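Long-range contacts in pullulanase (Bacillus acidopullulyticus, PDB 2WAN), which hydrolyses the alpha-1,6-glucosidic linkages of pullulan and probably the branch points of related starch polysaccharides: residues E433-A438 against V773-G778; L458-H463 against Q539-Q544; L481-V486 against Q544-N549. All coordinates share one frame; numbering follows the deposited sequence.

Contact 1 (E433-A438 against V773-G778); sequences EVIYEA and VPFMQG
Gly-778 sets its CA over one face of the Tyr-436 ring, 3.6 Å from the ring centroid, in a CH-pi contact. The missing side chain of Gly-778 leaves the hollow that this ring fills: a CB there would run into Tyr-436 CE1 and Glu-437 O. Met-776 comes to the edge of the same ring, its SD 3.9 Å from Tyr-436 CD2, a Met-aromatic contact. Its bend at chi3 (-72°) brings CE beside the ring as well. On the side of the sheet that holds Tyr-436, Met-776 also touches Phe-768 of helix 753-769 and Phe-817 of helix 811-826. On the opposite face of the sheet the Phe-775 ring lies obliquely across Ile-435 and Glu-437. Its CD1 meets Ile-435 CG2 at 3.7 Å, and its CZ meets Glu-437 CB at 3.5 Å. Pro-774 CG lies against Val-434 CG2 at 3.9 Å, the side chains crossing at about a right angle. Four backbone bonds join the two segments, among them the nearly straight Ile-435 N to Pro-774 O at 3.0 Å (176°). These buried backbone groups are thus satisfied across the closing seam of the barrel, while the buried polar ends of Tyr-436 and Glu-437 find partners in Glu-781 and His-735 N.

Contact 2 (L458-H463 against Q539-Q544); sequences LAFTEH and QSLHQQ
Phe-460, Thr-461 and His-463 meet Ser-540, Leu-541 and Gln-544 in a partly buried contact on the outside of the barrel. A 3-10 turn and the loop after it lie against the C-terminal part of helix 529-543. Ser-540 was modelled in two conformers. In one, OG stands anti to its own N (chi1 178°) and donates to a lone pair of Phe-460 O at 2.7 Å; the bond is not assured for the other. One residue on, Leu-541 CD1 touches Phe-460 CD2 at 4.0 Å, and the Phe-460 ring stacks with Phe-443. Thr-461 OG1 turns back to Leu-458 O at 2.7 Å, while its CG2 lies 4.2 Å from Ser-540 CB. With an alanine in its place, Leu-458 O would probably keep only the backbone N of this residue as a donor within the turn, and a small gap would open beside Ser-540. At the solvent side, Gln-544 OE1 approaches the edge of the His-463 ring, 3.3 Å from CE1, with ring and amide planes 77° apart. A water lies 2.8 Å from His-463 NE2 and also reaches Gln-544 OE1. The arrangement belongs to the outer layer of the (beta/alpha)8 barrel of the alpha-amylase family.

Contact 3 (L481-V486 against Q544-N549); sequences LGITTV and QRIGVN
Thr-484 O accepts a hydrogen bond from Gly-547 N at 2.9 Å, on a lone pair. Ile-546 CA adds a CA-H...O contact to the same oxygen at 3.3 Å. A water also lies within bonding distance of Thr-484 O and Arg-545 O, but it cannot serve all the acceptors around it at once. Two further bonds continue the parallel pairing. Val-486 N donates to Gly-547 O at 2.8 Å, tilted 31° from the carbonyl plane, and Asn-549 N donates to Val-486 O. Gly-547 is bridged with Thr-485, the CA atoms of the two 4.3 Å apart. Thr-485 points CG2 anti to its N, which carries this methyl over the flat amide of Asn-549; CG2 is 3.5 Å from Asn-549 CG. That amide has its main polar partner elsewhere, since ND2 binds Tyr-649 OH. Thr-485 OG1 is bonded to Thr-484 OG1 at 2.8 Å, with either able to donate, and Thr-484 OG1 also accepts a bond from Val-434 N. On the outer face, Ile-546 CG2 packs against Val-486 CG2 at 3.8 Å, and Ile-483 CD1 touches the same Ile-546 CG2 more loosely, at 4.1 Å. Leu-478 of helix 474-481 touches both Val-486 and Ile-546. Arg-545, with positive phi, is the C-prime residue of a Schellman motif that ends the helix and turns the chain into the strand. The chemistry thus differs by face: Thr-485 and Asn-549 give the barrel interior a polar lining, while Ile-546, Val-486 and Val-548 give the outside an apolar surface for helices.

Overall arrangement
Contacts 1 and 3 belong to one closed parallel barrel, with centres about 9 Å apart. Strand 435-438 takes part in contact 1 and pairs with strand 485-488 of contact 3; Tyr-436 N lies 2.9 Å from Thr-485 O, a probable hydrogen bond. The strand order is therefore 773-777, 435-438, 485-488, 547-552. Contact 2 sits one layer out, its centre about 11 Å from that of contact 3 and about 18 Å from that of contact 1. It shares Gln-544 with contact 3, and Leu-541 CD1 meets Val-548 CG2 at 3.7 Å. In alpha-amylase family barrels the active site lies at the C-terminal ends of the strands, and these four parallel strands point those ends the same way, consistent with a site there.

Contact 1 (E433-A438 against V773-G778)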
ATOM      1  N   GLU A 433      -7.743 -13.749  12.596  1.00 10.06           N
ATOM      2  CA  GLU A 433      -7.069 -14.444  11.480  1.00  9.41           C
ATOM      3  C   GLU A 433      -5.652 -14.851  11.863  1.00 10.95           C
ATOM      4  O   GLU A 433      -5.004 -14.170  12.639  1.00 10.59           O
ATOM      5  CB  GLU A 433      -7.029 -13.570  10.218  1.00 11.78           C
ATOM      6  CG  GLU A 433      -8.431 -13.273   9.664  1.00 13.11           C
ATOM      7  CD  GLU A 433      -8.465 -12.932   8.195  1.00 14.68           C
ATOM      8  OE1 GLU A 433      -7.425 -12.524   7.633  1.00 12.87           O
ATOM      9  OE2 GLU A 433      -9.560 -13.082   7.590  1.00 13.33           O
ATOM     10  N   VAL A 434      -5.211 -15.998  11.344  1.00  9.12           N
ATOM     11  CA  VAL A 434      -3.783 -16.365  11.350  1.00  9.27           C
ATOM     12  C   VAL A 434      -3.412 -16.548   9.884  1.00 10.41           C
ATOM     13  O   VAL A 434      -3.824 -17.528   9.234  1.00 11.27           O
ATOM     14  CB  VAL A 434      -3.488 -17.646  12.151  1.00  9.33           C
ATOM     15  CG1 VAL A 434      -1.961 -17.820  12.255  1.00  9.75           C
ATOM     16  CG2 VAL A 434      -4.070 -17.538  13.553  1.00 11.45           C
ATOM     17  N   ILE A 435      -2.645 -15.584   9.381  1.00  8.75           N
ATOM     18  CA  ILE A 435      -2.456 -15.405   7.946  1.00  8.77           C
ATOM     19  C   ILE A 435      -1.184 -16.141   7.487  1.00  9.85           C
ATOM     20  O   ILE A 435      -0.125 -15.990   8.079  1.00  8.68           O
ATOM     21  CB  ILE A 435      -2.407 -13.896   7.587  1.00 11.08           C
ATOM     22  CG1 ILE A 435      -3.734 -13.221   7.969  1.00  9.04           C
ATOM     23  CG2 ILE A 435      -2.151 -13.710   6.092  1.00  9.22           C
ATOM     24  CD1 ILE A 435      -3.710 -11.675   7.868  1.00 10.14           C
ATOM     25  N   TYR A 436      -1.303 -16.913   6.411  1.00  9.41           N
ATOM     26  CA  TYR A 436      -0.218 -17.751   5.903  1.00  8.71           C
ATOM     27  C   TYR A 436       0.086 -17.338   4.465  1.00  9.24           C
ATOM     28  O   TYR A 436      -0.719 -17.578   3.562  1.00  9.33           O
ATOM     29  CB  TYR A 436      -0.696 -19.203   5.971  1.00  7.18           C
ATOM     30  CG  TYR A 436       0.267 -20.309   5.573  1.00  7.52           C
ATOM     31  CD1 TYR A 436       0.298 -20.789   4.268  1.00  7.75           C
ATOM     32  CD2 TYR A 436       1.074 -20.931   6.530  1.00  9.10           C
ATOM     33  CE1 TYR A 436       1.139 -21.845   3.898  1.00 10.54           C
ATOM     34  CE2 TYR A 436       1.925 -21.994   6.179  1.00  9.39           C
ATOM     35  CZ  TYR A 436       1.937 -22.456   4.876  1.00 11.57           C
ATOM     36  OH  TYR A 436       2.753 -23.518   4.542  1.00 11.68           O
ATOM     37  N   GLU A 437       1.235 -16.695   4.255  1.00 10.45           N
ATOM     38  CA  GLU A 437       1.604 -16.193   2.915  1.00  9.10           C
ATOM     39  C   GLU A 437       2.131 -17.310   2.008  1.00 11.17           C
ATOM     40  O   GLU A 437       3.027 -18.063   2.397  1.00 10.69           O
ATOM     41  CB  GLU A 437       2.659 -15.086   3.019  1.00 12.94           C
ATOM     42  CG  GLU A 437       2.983 -14.409   1.663  1.00 10.24           C
ATOM     43  CD  GLU A 437       4.069 -13.326   1.808  1.00 13.97           C
ATOM     44  OE1 GLU A 437       5.028 -13.514   2.591  1.00 12.17           O
ATOM     45  OE2 GLU A 437       3.976 -12.302   1.119  1.00 14.31           O
ATOM     46  N   ALA A 438       1.580 -17.430   0.804  1.00  9.17           N
ATOM     47  CA  ALA A 438       2.022 -18.478  -0.127  1.00 10.13           C
ATOM     48  C   ALA A 438       1.955 -18.006  -1.578  1.00 10.68           C
ATOM     49  O   ALA A 438       1.011 -17.328  -1.970  1.00 12.41           O
ATOM     50  CB  ALA A 438       1.158 -19.752   0.050  1.00 10.56           C
ATOM     51  N   VAL A 773      -2.786  -9.028  14.819  1.00  9.67           N
ATOM     52  CA  VAL A 773      -3.058  -9.981  13.740  1.00  9.34           C
ATOM     53  C   VAL A 773      -1.806 -10.770  13.373  1.00  8.10           C
ATOM     54  O   VAL A 773      -0.898 -10.217  12.760  1.00 12.17           O
ATOM     55  CB  VAL A 773      -3.603  -9.293  12.461  1.00  8.53           C
ATOM     56  CG1 VAL A 773      -4.038 -10.371  11.441  1.00 11.68           C
ATOM     57  CG2 VAL A 773      -4.786  -8.349  12.810  1.00 11.31           C
ATOM     58  N   PRO A 774      -1.749 -12.062  13.736  1.00 10.19           N
ATOM     59  CA  PRO A 774      -0.511 -12.785  13.423  1.00  8.89           C
ATOM     60  C   PRO A 774      -0.397 -13.186  11.947  1.00 11.10           C
ATOM     61  O   PRO A 774      -1.360 -13.697  11.363  1.00 10.90           O
ATOM     62  CB  PRO A 774      -0.612 -14.036  14.300  1.00  8.46           C
ATOM     63  CG  PRO A 774      -2.100 -14.258  14.446  1.00 11.44           C
ATOM     64  CD  PRO A 774      -2.657 -12.860  14.577  1.00  9.44           C
ATOM     65  N   PHE A 775       0.800 -13.027  11.391  1.00  9.65           N
ATOM     66  CA  PHE A 775       1.070 -13.336   9.982  1.00 10.38           C
ATOM     67  C   PHE A 775       2.348 -14.142   9.965  1.00  9.76           C
ATOM     68  O   PHE A 775       3.281 -13.851  10.751  1.00 10.17           O
ATOM     69  CB  PHE A 775       1.299 -12.004   9.227  1.00 10.29           C
ATOM     70  CG  PHE A 775       1.891 -12.156   7.838  1.00 10.72           C
ATOM     71  CD1 PHE A 775       1.082 -12.069   6.702  1.00 10.62           C
ATOM     72  CD2 PHE A 775       3.263 -12.341   7.665  1.00  9.90           C
ATOM     73  CE1 PHE A 775       1.635 -12.163   5.416  1.00 11.88           C
ATOM     74  CE2 PHE A 775       3.817 -12.454   6.396  1.00  9.53           C
ATOM     75  CZ  PHE A 775       2.996 -12.381   5.266  1.00 10.39           C
ATOM     76  N   MET A 776       2.408 -15.138   9.083  1.00 10.48           N
ATOM     77  CA  MET A 776       3.656 -15.903   8.895  1.00 11.36           C
ATOM     78  C   MET A 776       3.912 -16.146   7.415  1.00 11.94           C
ATOM     79  O   MET A 776       2.963 -16.314   6.619  1.00  9.78           O
ATOM     80  CB  MET A 776       3.603 -17.237   9.656  1.00 13.85           C
ATOM     81  CG  MET A 776       2.504 -18.202   9.172  1.00 12.03           C
ATOM     82  SD  MET A 776       2.439 -19.783  10.024  1.00 11.63           S
ATOM     83  CE  MET A 776       3.918 -20.580   9.382  1.00 15.86           C
ATOM     84  N   GLN A 777       5.195 -16.164   7.047  1.00  9.97           N
ATOM     85  CA  GLN A 777       5.577 -16.590   5.707  1.00  9.50           C
ATOM     86  C   GLN A 777       5.355 -18.100   5.604  1.00 10.42           C
ATOM     87  O   GLN A 777       5.878 -18.870   6.402  1.00  9.59           O
ATOM     88  CB  GLN A 777       7.056 -16.294   5.432  1.00 10.18           C
ATOM     89  CG  GLN A 777       7.428 -16.626   3.966  1.00 10.48           C
ATOM     90  CD  GLN A 777       8.888 -16.418   3.590  1.00 13.21           C
ATOM     91  OE1 GLN A 777       9.217 -16.486   2.405  1.00 13.87           O
ATOM     92  NE2 GLN A 777       9.772 -16.190   4.575  1.00 12.25           N
ATOM     93  N   GLY A 778       4.563 -18.525   4.625  1.00  9.01           N
ATOM     94  CA  GLY A 778       4.312 -19.956   4.442  1.00  8.33           C
ATOM     95  C   GLY A 778       5.617 -20.734   4.314  1.00 10.04           C
ATOM     96  O   GLY A 778       6.532 -20.326   3.620  1.00  9.12           O
TER
HETATM   97  O   HOH W   1       5.787 -18.759   1.515  1.00 11.66           O

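Contact 2 (L458-H463 against Q539-Q544)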
ATOM      1  N   LEU A 458      -5.027 -25.238  -9.314  1.00 10.12           N
ATOM      2  CA  LEU A 458      -5.765 -26.471  -9.013  1.00  8.66           C
ATOM      3  C   LEU A 458      -5.084 -27.362  -7.978  1.00  9.37           C
ATOM      4  O   LEU A 458      -5.739 -28.229  -7.393  1.00  9.96           O
ATOM      5  CB  LEU A 458      -6.083 -27.295 -10.289  1.00  7.22           C
ATOM      6  CG  LEU A 458      -7.137 -26.668 -11.213  1.00 10.78           C
ATOM      7  CD1 LEU A 458      -7.470 -27.672 -12.313  1.00 11.38           C
ATOM      8  CD2 LEU A 458      -8.415 -26.280 -10.463  1.00 12.54           C
ATOM      9  N   ALA A 459      -3.780 -27.174  -7.748  1.00  9.92           N
ATOM     10  CA  ALA A 459      -3.110 -27.924  -6.681  1.00 11.29           C
ATOM     11  C   ALA A 459      -3.813 -27.732  -5.331  1.00 11.22           C
ATOM     12  O   ALA A 459      -3.836 -28.648  -4.518  1.00  9.42           O
ATOM     13  CB  ALA A 459      -1.621 -27.542  -6.588  1.00  9.41           C
ATOM     14  N   PHE A 460      -4.405 -26.547  -5.113  1.00 12.18           N
ATOM     15  CA  PHE A 460      -5.138 -26.233  -3.876  1.00 10.26           C
ATOM     16  C   PHE A 460      -6.488 -26.940  -3.742  1.00 12.16           C
ATOM     17  O   PHE A 460      -7.176 -26.782  -2.723  1.00 13.52           O
ATOM     18  CB  PHE A 460      -5.377 -24.718  -3.776  1.00  9.01           C
ATOM     19  CG  PHE A 460      -4.161 -23.923  -3.376  1.00 11.16           C
ATOM     20  CD1 PHE A 460      -3.160 -23.617  -4.303  1.00  8.89           C
ATOM     21  CD2 PHE A 460      -4.039 -23.431  -2.078  1.00 11.47           C
ATOM     22  CE1 PHE A 460      -2.038 -22.867  -3.928  1.00 12.10           C
ATOM     23  CE2 PHE A 460      -2.909 -22.680  -1.694  1.00 11.31           C
ATOM     24  CZ  PHE A 460      -1.923 -22.380  -2.616  1.00 12.78           C
ATOM     25  N   THR A 461      -6.904 -27.686  -4.765  1.00 12.22           N
ATOM     26  CA  THR A 461      -8.169 -28.423  -4.705  1.00 12.78           C
ATOM     27  C   THR A 461      -7.951 -29.899  -4.377  1.00 13.41           C
ATOM     28  O   THR A 461      -8.930 -30.657  -4.221  1.00 13.70           O
ATOM     29  CB  THR A 461      -8.957 -28.372  -6.057  1.00 12.28           C
ATOM     30  OG1 THR A 461      -8.274 -29.155  -7.060  1.00 11.86           O
ATOM     31  CG2 THR A 461      -9.121 -26.928  -6.556  1.00 14.97           C
ATOM     32  N   GLU A 462      -6.684 -30.316  -4.282  1.00 11.77           N
ATOM     33  CA  GLU A 462      -6.353 -31.739  -4.165  1.00 11.54           C
ATOM     34  C   GLU A 462      -6.317 -32.230  -2.714  1.00 11.28           C
ATOM     35  O   GLU A 462      -5.466 -31.817  -1.935  1.00 14.11           O
ATOM     36  CB  GLU A 462      -5.019 -32.041  -4.863  1.00 10.26           C
ATOM     37  CG  GLU A 462      -5.007 -31.661  -6.357  1.00 11.78           C
ATOM     38  CD  GLU A 462      -3.704 -31.992  -7.022  1.00 13.07           C
ATOM     39  OE1 GLU A 462      -3.109 -33.046  -6.698  1.00 12.56           O
ATOM     40  OE2 GLU A 462      -3.264 -31.180  -7.850  1.00 12.80           O
ATOM     41  N   HIS A 463      -7.232 -33.136  -2.373  1.00 14.05           N
ATOM     42  CA  HIS A 463      -7.261 -33.774  -1.045  1.00 14.57           C
ATOM     43  C   HIS A 463      -6.450 -35.061  -0.980  1.00 12.83           C
ATOM     44  O   HIS A 463      -6.241 -35.739  -1.987  1.00 13.09           O
ATOM     45  CB  HIS A 463      -8.714 -34.069  -0.639  1.00 14.95           C
ATOM     46  CG  HIS A 463      -9.529 -32.833  -0.419  1.00 21.20           C
ATOM     47  ND1 HIS A 463      -9.695 -32.266   0.824  1.00 28.33           N
ATOM     48  CD2 HIS A 463     -10.186 -32.031  -1.291  1.00 24.90           C
ATOM     49  CE1 HIS A 463     -10.437 -31.177   0.712  1.00 33.03           C
ATOM     50  NE2 HIS A 463     -10.746 -31.012  -0.561  1.00 30.93           N
ATOM     51  N   GLN A 539     -12.930 -21.780  -3.706  1.00  8.40           N
ATOM     52  CA  GLN A 539     -13.986 -22.695  -3.259  1.00 11.42           C
ATOM     53  C   GLN A 539     -13.450 -23.787  -2.334  1.00 10.78           C
ATOM     54  O   GLN A 539     -14.059 -24.101  -1.281  1.00  9.78           O
ATOM     55  CB  GLN A 539     -14.673 -23.310  -4.486  1.00 11.15           C
ATOM     56  CG  GLN A 539     -15.821 -24.240  -4.196  1.00 16.40           C
ATOM     57  CD  GLN A 539     -16.444 -24.761  -5.484  1.00 18.07           C
ATOM     58  OE1 GLN A 539     -15.738 -25.117  -6.448  1.00 16.38           O
ATOM     59  NE2 GLN A 539     -17.762 -24.830  -5.502  1.00 19.26           N
ATOM     60  N   SER A 540     -12.315 -24.366  -2.725  1.00 10.21           N
ATOM     61  CA  SER A 540     -11.690 -25.460  -1.983  0.50 10.13           C
ATOM     62  C   SER A 540     -11.270 -25.025  -0.588  1.00  9.72           C
ATOM     63  O   SER A 540     -11.516 -25.720   0.388  1.00 10.40           O
ATOM     64  CB  SER A 540     -10.448 -25.982  -2.723  0.50  6.92           C
ATOM     65  OG  SER A 540      -9.812 -27.013  -1.977  0.50  9.01           O
ATOM     66  N   LEU A 541     -10.602 -23.876  -0.524  1.00  8.82           N
ATOM     67  CA  LEU A 541     -10.115 -23.341   0.746  1.00  8.98           C
ATOM     68  C   LEU A 541     -11.314 -23.008   1.646  1.00  7.14           C
ATOM     69  O   LEU A 541     -11.306 -23.372   2.822  1.00  9.46           O
ATOM     70  CB  LEU A 541      -9.177 -22.150   0.547  1.00 10.15           C
ATOM     71  CG  LEU A 541      -7.765 -22.525   0.017  1.00  7.95           C
ATOM     72  CD1 LEU A 541      -6.935 -21.303  -0.277  1.00 10.22           C
ATOM     73  CD2 LEU A 541      -7.021 -23.447   1.026  1.00 10.50           C
ATOM     74  N   HIS A 542     -12.344 -22.387   1.073  1.00  8.69           N
ATOM     75  CA  HIS A 542     -13.547 -22.059   1.844  1.00 10.35           C
ATOM     76  C   HIS A 542     -14.190 -23.307   2.440  1.00 11.23           C
ATOM     77  O   HIS A 542     -14.644 -23.276   3.586  1.00 11.83           O
ATOM     78  CB  HIS A 542     -14.598 -21.331   0.998  1.00 10.83           C
ATOM     79  CG  HIS A 542     -14.288 -19.892   0.681  1.00 11.57           C
ATOM     80  ND1 HIS A 542     -13.304 -19.151   1.307  1.00 13.12           N
ATOM     81  CD2 HIS A 542     -14.922 -19.038  -0.156  1.00  8.39           C
ATOM     82  CE1 HIS A 542     -13.320 -17.911   0.829  1.00  6.86           C
ATOM     83  NE2 HIS A 542     -14.312 -17.815  -0.040  1.00 13.74           N
ATOM     84  N   GLN A 543     -14.219 -24.405   1.678  1.00 12.04           N
ATOM     85  CA  GLN A 543     -14.780 -25.675   2.183  1.00 13.58           C
ATOM     86  C   GLN A 543     -14.030 -26.188   3.400  1.00 13.86           C
ATOM     87  O   GLN A 543     -14.584 -26.955   4.186  1.00 15.30           O
ATOM     88  CB  GLN A 543     -14.764 -26.758   1.108  1.00 13.24           C
ATOM     89  CG  GLN A 543     -15.905 -26.668   0.101  1.00 18.88           C
ATOM     90  CD  GLN A 543     -15.589 -27.423  -1.186  1.00 26.78           C
ATOM     91  OE1 GLN A 543     -14.562 -28.115  -1.286  1.00 24.12           O
ATOM     92  NE2 GLN A 543     -16.456 -27.279  -2.185  1.00 25.99           N
ATOM     93  N   GLN A 544     -12.772 -25.776   3.553  1.00 12.16           N
ATOM     94  CA  GLN A 544     -11.973 -26.159   4.729  1.00 14.11           C
ATOM     95  C   GLN A 544     -11.928 -25.038   5.781  1.00 12.33           C
ATOM     96  O   GLN A 544     -11.095 -25.065   6.696  1.00 14.29           O
ATOM     97  CB  GLN A 544     -10.551 -26.613   4.304  1.00 16.46           C
ATOM     98  CG  GLN A 544     -10.532 -27.772   3.269  1.00 25.89           C
ATOM     99  CD  GLN A 544     -11.553 -28.883   3.542  1.00 31.64           C
ATOM    100  OE1 GLN A 544     -12.304 -29.283   2.647  1.00 36.86           O
ATOM    101  NE2 GLN A 544     -11.596 -29.370   4.773  1.00 31.57           N
TER
HETATM  102  O   HOH W   2     -11.374 -29.679  -3.377  1.00 34.33           O
HETATM  103  O   HOH W   3     -11.908 -28.533   0.012  1.00 28.81           O

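Contact 3 (L481-V486 against Q544-N549)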
ATOM      1  N   LEU A 481      -2.113 -27.624  10.178  1.00 11.31           N
ATOM      2  CA  LEU A 481      -1.372 -26.520  10.768  1.00 10.32           C
ATOM      3  C   LEU A 481      -2.269 -25.557  11.553  1.00 10.66           C
ATOM      4  O   LEU A 481      -1.832 -24.957  12.553  1.00 10.12           O
ATOM      5  CB  LEU A 481      -0.606 -25.783   9.668  1.00  8.46           C
ATOM      6  CG  LEU A 481       0.347 -24.661  10.092  1.00  7.55           C
ATOM      7  CD1 LEU A 481       1.472 -25.209  11.012  1.00 10.70           C
ATOM      8  CD2 LEU A 481       0.938 -23.975   8.847  1.00  8.26           C
ATOM      9  N   GLY A 482      -3.516 -25.389  11.108  1.00  9.52           N
ATOM     10  CA  GLY A 482      -4.458 -24.529  11.858  1.00 10.39           C
ATOM     11  C   GLY A 482      -4.588 -23.074  11.410  1.00 10.24           C
ATOM     12  O   GLY A 482      -5.371 -22.293  11.994  1.00 10.71           O
ATOM     13  N   ILE A 483      -3.860 -22.686  10.366  1.00  9.87           N
ATOM     14  CA  ILE A 483      -3.985 -21.307   9.871  1.00  8.12           C
ATOM     15  C   ILE A 483      -5.398 -21.050   9.353  1.00  9.56           C
ATOM     16  O   ILE A 483      -6.094 -21.980   8.943  1.00 10.31           O
ATOM     17  CB  ILE A 483      -2.884 -20.916   8.824  1.00  9.64           C
ATOM     18  CG1 ILE A 483      -2.933 -21.809   7.555  1.00 10.59           C
ATOM     19  CG2 ILE A 483      -1.464 -21.007   9.494  1.00 10.46           C
ATOM     20  CD1 ILE A 483      -3.936 -21.320   6.449  1.00  9.94           C
ATOM     21  N   THR A 484      -5.840 -19.801   9.429  1.00  9.09           N
ATOM     22  CA  THR A 484      -7.226 -19.478   9.085  1.00 10.36           C
ATOM     23  C   THR A 484      -7.379 -18.901   7.680  1.00  9.63           C
ATOM     24  O   THR A 484      -8.483 -18.893   7.134  1.00 10.50           O
ATOM     25  CB  THR A 484      -7.841 -18.428  10.041  1.00  9.76           C
ATOM     26  OG1 THR A 484      -7.205 -17.159   9.837  1.00  9.78           O
ATOM     27  CG2 THR A 484      -7.682 -18.850  11.506  1.00 10.62           C
ATOM     28  N   THR A 485      -6.292 -18.366   7.126  1.00 10.57           N
ATOM     29  CA  THR A 485      -6.384 -17.523   5.946  1.00 10.14           C
ATOM     30  C   THR A 485      -5.092 -17.650   5.154  1.00 10.45           C
ATOM     31  O   THR A 485      -3.999 -17.528   5.718  1.00 10.70           O
ATOM     32  CB  THR A 485      -6.604 -16.021   6.327  1.00 10.53           C
ATOM     33  OG1 THR A 485      -7.607 -15.922   7.347  1.00 13.08           O
ATOM     34  CG2 THR A 485      -7.041 -15.200   5.124  1.00 11.97           C
ATOM     35  N   VAL A 486      -5.225 -17.936   3.854  1.00  8.26           N
ATOM     36  CA  VAL A 486      -4.063 -17.948   2.947  1.00  8.20           C
ATOM     37  C   VAL A 486      -3.971 -16.587   2.267  1.00  7.43           C
ATOM     38  O   VAL A 486      -4.943 -16.118   1.671  1.00  9.32           O
ATOM     39  CB  VAL A 486      -4.173 -19.084   1.890  1.00  8.20           C
ATOM     40  CG1 VAL A 486      -3.067 -18.958   0.835  1.00  8.17           C
ATOM     41  CG2 VAL A 486      -4.058 -20.433   2.566  1.00 10.39           C
ATOM     42  N   GLN A 544     -12.772 -25.776   3.553  1.00 12.16           N
ATOM     43  CA  GLN A 544     -11.973 -26.159   4.729  1.00 14.11           C
ATOM     44  C   GLN A 544     -11.928 -25.038   5.781  1.00 12.33           C
ATOM     45  O   GLN A 544     -11.095 -25.065   6.696  1.00 14.29           O
ATOM     46  CB  GLN A 544     -10.551 -26.613   4.304  1.00 16.46           C
ATOM     47  CG  GLN A 544     -10.532 -27.772   3.269  1.00 25.89           C
ATOM     48  CD  GLN A 544     -11.553 -28.883   3.542  1.00 31.64           C
ATOM     49  OE1 GLN A 544     -12.304 -29.283   2.647  1.00 36.86           O
ATOM     50  NE2 GLN A 544     -11.596 -29.370   4.773  1.00 31.57           N
ATOM     51  N   ARG A 545     -12.838 -24.061   5.658  1.00 11.99           N
ATOM     52  CA  ARG A 545     -12.912 -22.915   6.566  1.00 12.36           C
ATOM     53  C   ARG A 545     -11.603 -22.101   6.576  1.00 13.09           C
ATOM     54  O   ARG A 545     -11.159 -21.568   7.619  1.00 13.25           O
ATOM     55  CB  ARG A 545     -13.347 -23.366   7.983  1.00 15.68           C
ATOM     56  CG  ARG A 545     -14.709 -24.093   7.965  1.00 21.42           C
ATOM     57  CD  ARG A 545     -15.011 -24.859   9.264  1.00 36.18           C
ATOM     58  NE  ARG A 545     -13.986 -25.859   9.591  1.00 44.87           N
ATOM     59  CZ  ARG A 545     -13.841 -27.044   8.992  1.00 45.71           C
ATOM     60  NH1 ARG A 545     -14.650 -27.428   8.005  1.00 43.72           N
ATOM     61  NH2 ARG A 545     -12.870 -27.855   9.386  1.00 43.77           N
ATOM     62  N   ILE A 546     -10.989 -22.007   5.389  1.00 11.14           N
ATOM     63  CA  ILE A 546      -9.796 -21.177   5.192  1.00  9.33           C
ATOM     64  C   ILE A 546     -10.149 -20.059   4.205  1.00  9.95           C
ATOM     65  O   ILE A 546     -10.680 -20.315   3.122  1.00  9.43           O
ATOM     66  CB  ILE A 546      -8.585 -22.011   4.668  1.00 10.79           C
ATOM     67  CG1 ILE A 546      -8.123 -22.993   5.751  1.00 11.06           C
ATOM     68  CG2 ILE A 546      -7.391 -21.091   4.275  1.00  9.72           C
ATOM     69  CD1 ILE A 546      -7.103 -24.047   5.217  1.00 12.59           C
ATOM     70  N   GLY A 547      -9.840 -18.828   4.590  1.00  9.51           N
ATOM     71  CA  GLY A 547     -10.082 -17.654   3.758  1.00  9.09           C
ATOM     72  C   GLY A 547      -8.959 -17.380   2.784  1.00 10.96           C
ATOM     73  O   GLY A 547      -7.874 -17.952   2.893  1.00 10.93           O
ATOM     74  N   VAL A 548      -9.225 -16.482   1.838  1.00 10.21           N
ATOM     75  CA  VAL A 548      -8.210 -16.079   0.848  1.00 10.28           C
ATOM     76  C   VAL A 548      -8.078 -14.558   0.805  1.00 10.00           C
ATOM     77  O   VAL A 548      -9.043 -13.845   0.486  1.00 10.53           O
ATOM     78  CB  VAL A 548      -8.576 -16.565  -0.571  1.00 12.73           C
ATOM     79  CG1 VAL A 548      -7.540 -16.046  -1.609  1.00 12.53           C
ATOM     80  CG2 VAL A 548      -8.650 -18.085  -0.607  1.00 11.87           C
ATOM     81  N   ASN A 549      -6.875 -14.075   1.109  1.00  9.33           N
ATOM     82  CA  ASN A 549      -6.534 -12.663   0.961  1.00  8.06           C
ATOM     83  C   ASN A 549      -5.619 -12.501  -0.252  1.00 11.54           C
ATOM     84  O   ASN A 549      -4.603 -13.189  -0.357  1.00 13.20           O
ATOM     85  CB  ASN A 549      -5.793 -12.140   2.210  1.00  8.55           C
ATOM     86  CG  ASN A 549      -6.670 -12.107   3.464  1.00 10.27           C
ATOM     87  OD1 ASN A 549      -7.886 -12.277   3.395  1.00 11.25           O
ATOM     88  ND2 ASN A 549      -6.039 -11.898   4.622  1.00 10.29           N
TER
HETATM   89  O   HOH W   4     -11.232 -18.623   8.086  1.00 19.18           O